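Local coordinates for hypothetical protein PH1933 (Pyrococcus horikoshii, PDB 1WWZ), which binds acetyl coenzyme A and probably works as an acyltransferase of the GNAT (N-acetyltransferase) family, at residues 142-145 and 151-154. Residues are numbered along the deposited sequence; the frame is centred on the assembly and turned at random.
Sequences KKVG and VRMI
Val144 lays its CG2 methyl over one face of the Arg152 guanidinium, 3.2 Å from NH2 and displaced toward the rim of the group. Its other methyl, CG1, meets Ile154 CG2 at 3.6 Å, so the two methyls bridge Arg152 and Ile154, which point to the same face of an antiparallel hairpin. Arg152 starts out with CG anti to its backbone N (chi1 -173°) and then bends at chi3 (73°), which turns the guanidinium under the valine; NH1 forms salt bridges with Glu122 and Glu81, probably fixing the flat group there. Val144 and Gly145 together face Arg152 in a classic beta bulge: Val144 N gives a nearly straight bond to Arg152 O (2.8 Å, 167° at the hydrogen), and Arg152 N returns one to Gly145 O from above the carbonyl plane. Beyond the bulge the ladder regains regular pairing, Lys142 N to Ile154 O and Ile154 N to Lys142 O, both 2.9 Å. Contacts between the strands are sparser on the other face: the Lys143 side chain meets Met153 CE and Val151 CG1 through CG, at 4.0 and 4.1 Å, and its end leads away. The solvent side is segment 142-145, on the edge strand at one end of the sheet; strand 150-156 bonds on to strand 120-126 through Val151 with Val125 and Met153 with Leu123. Helix 130-138 covers the Lys143 and Met153 face, where Met153 reaches the acetyl-CoA-binding Tyr136 and Lys143 rests on Met133 and Glu137.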
ATOM      1  N   LYS A 142       7.334  16.316  -0.163  1.00 21.49           N
ATOM      2  CA  LYS A 142       8.007  17.467   0.422  1.00 23.87           C
ATOM      3  C   LYS A 142       7.346  18.756  -0.060  1.00 23.56           C
ATOM      4  O   LYS A 142       6.905  18.846  -1.206  1.00 21.88           O
ATOM      5  CB  LYS A 142       9.489  17.474   0.022  1.00 25.22           C
ATOM      6  CG  LYS A 142      10.273  16.255   0.487  1.00 29.36           C
ATOM      7  CD  LYS A 142      11.716  16.320   0.006  1.00 32.80           C
ATOM      8  CE  LYS A 142      12.513  15.117   0.487  1.00 34.33           C
ATOM      9  NZ  LYS A 142      12.516  15.026   1.975  1.00 37.73           N
ATOM     10  N   LYS A 143       7.265  19.745   0.823  1.00 25.00           N
ATOM     11  CA  LYS A 143       6.676  21.029   0.467  1.00 25.72           C
ATOM     12  C   LYS A 143       7.681  21.729  -0.436  1.00 26.90           C
ATOM     13  O   LYS A 143       8.873  21.750  -0.134  1.00 27.08           O
ATOM     14  CB  LYS A 143       6.422  21.858   1.726  1.00 27.44           C
ATOM     15  CG  LYS A 143       5.498  21.174   2.719  1.00 27.50           C
ATOM     16  CD  LYS A 143       5.283  22.018   3.963  1.00 29.39           C
ATOM     17  CE  LYS A 143       4.457  21.266   4.995  1.00 29.80           C
ATOM     18  NZ  LYS A 143       4.258  22.063   6.241  1.00 29.50           N
ATOM     19  N   VAL A 144       7.214  22.300  -1.541  1.00 26.36           N
ATOM     20  CA  VAL A 144       8.128  22.960  -2.462  1.00 28.15           C
ATOM     21  C   VAL A 144       7.681  24.327  -2.959  1.00 28.40           C
ATOM     22  O   VAL A 144       8.385  24.967  -3.738  1.00 29.72           O
ATOM     23  CB  VAL A 144       8.405  22.067  -3.686  1.00 28.59           C
ATOM     24  CG1 VAL A 144       9.121  20.804  -3.246  1.00 29.21           C
ATOM     25  CG2 VAL A 144       7.094  21.718  -4.382  1.00 29.38           C
ATOM     26  N   GLY A 145       6.519  24.782  -2.509  1.00 28.32           N
ATOM     27  CA  GLY A 145       6.038  26.079  -2.944  1.00 27.75           C
ATOM     28  C   GLY A 145       4.669  26.395  -2.392  1.00 27.28           C
ATOM     29  O   GLY A 145       4.095  25.607  -1.646  1.00 25.13           O
ATOM     30  N   VAL A 151      -0.535  25.027  -0.643  1.00 20.10           N
ATOM     31  CA  VAL A 151       0.852  24.575  -0.567  1.00 19.25           C
ATOM     32  C   VAL A 151       1.077  23.454  -1.585  1.00 19.54           C
ATOM     33  O   VAL A 151       0.250  22.552  -1.707  1.00 19.82           O
ATOM     34  CB  VAL A 151       1.177  24.025   0.838  1.00 19.61           C
ATOM     35  CG1 VAL A 151       2.587  23.446   0.867  1.00 19.40           C
ATOM     36  CG2 VAL A 151       1.026  25.126   1.867  1.00 20.78           C
ATOM     37  N   ARG A 152       2.185  23.517  -2.320  1.00 18.18           N
ATOM     38  CA  ARG A 152       2.491  22.490  -3.313  1.00 18.10           C
ATOM     39  C   ARG A 152       3.480  21.479  -2.749  1.00 18.34           C
ATOM     40  O   ARG A 152       4.505  21.846  -2.166  1.00 19.03           O
ATOM     41  CB  ARG A 152       3.073  23.111  -4.592  1.00 17.35           C
ATOM     42  CG  ARG A 152       3.265  22.103  -5.738  1.00 19.75           C
ATOM     43  CD  ARG A 152       3.747  22.780  -7.034  1.00 19.60           C
ATOM     44  NE  ARG A 152       5.145  23.203  -6.972  1.00 21.93           N
ATOM     45  CZ  ARG A 152       6.167  22.517  -7.484  1.00 23.05           C
ATOM     46  NH1 ARG A 152       5.961  21.363  -8.112  1.00 22.50           N
ATOM     47  NH2 ARG A 152       7.405  22.978  -7.350  1.00 24.77           N
ATOM     48  N   MET A 153       3.157  20.202  -2.911  1.00 17.70           N
ATOM     49  CA  MET A 153       4.021  19.135  -2.435  1.00 18.03           C
ATOM     50  C   MET A 153       4.377  18.224  -3.591  1.00 19.29           C
ATOM     51  O   MET A 153       3.588  18.043  -4.521  1.00 17.55           O
ATOM     52  CB  MET A 153       3.336  18.344  -1.320  1.00 18.81           C
ATOM     53  CG  MET A 153       3.034  19.203  -0.104  1.00 19.79           C
ATOM     54  SD  MET A 153       2.396  18.292   1.300  1.00 20.23           S
ATOM     55  CE  MET A 153       3.918  17.560   1.939  1.00 21.64           C
ATOM     56  N   ILE A 154       5.567  17.645  -3.531  1.00 19.81           N
ATOM     57  CA  ILE A 154       6.023  16.783  -4.605  1.00 21.86           C
ATOM     58  C   ILE A 154       6.768  15.570  -4.062  1.00 21.75           C
ATOM     59  O   ILE A 154       7.389  15.635  -3.000  1.00 20.60           O
ATOM     60  CB  ILE A 154       6.961  17.578  -5.552  1.00 23.84           C
ATOM     61  CG1 ILE A 154       7.055  16.893  -6.909  1.00 27.60           C
ATOM     62  CG2 ILE A 154       8.337  17.730  -4.926  1.00 27.42           C
ATOM     63  CD1 ILE A 154       5.967  17.331  -7.865  1.00 28.30           C
TER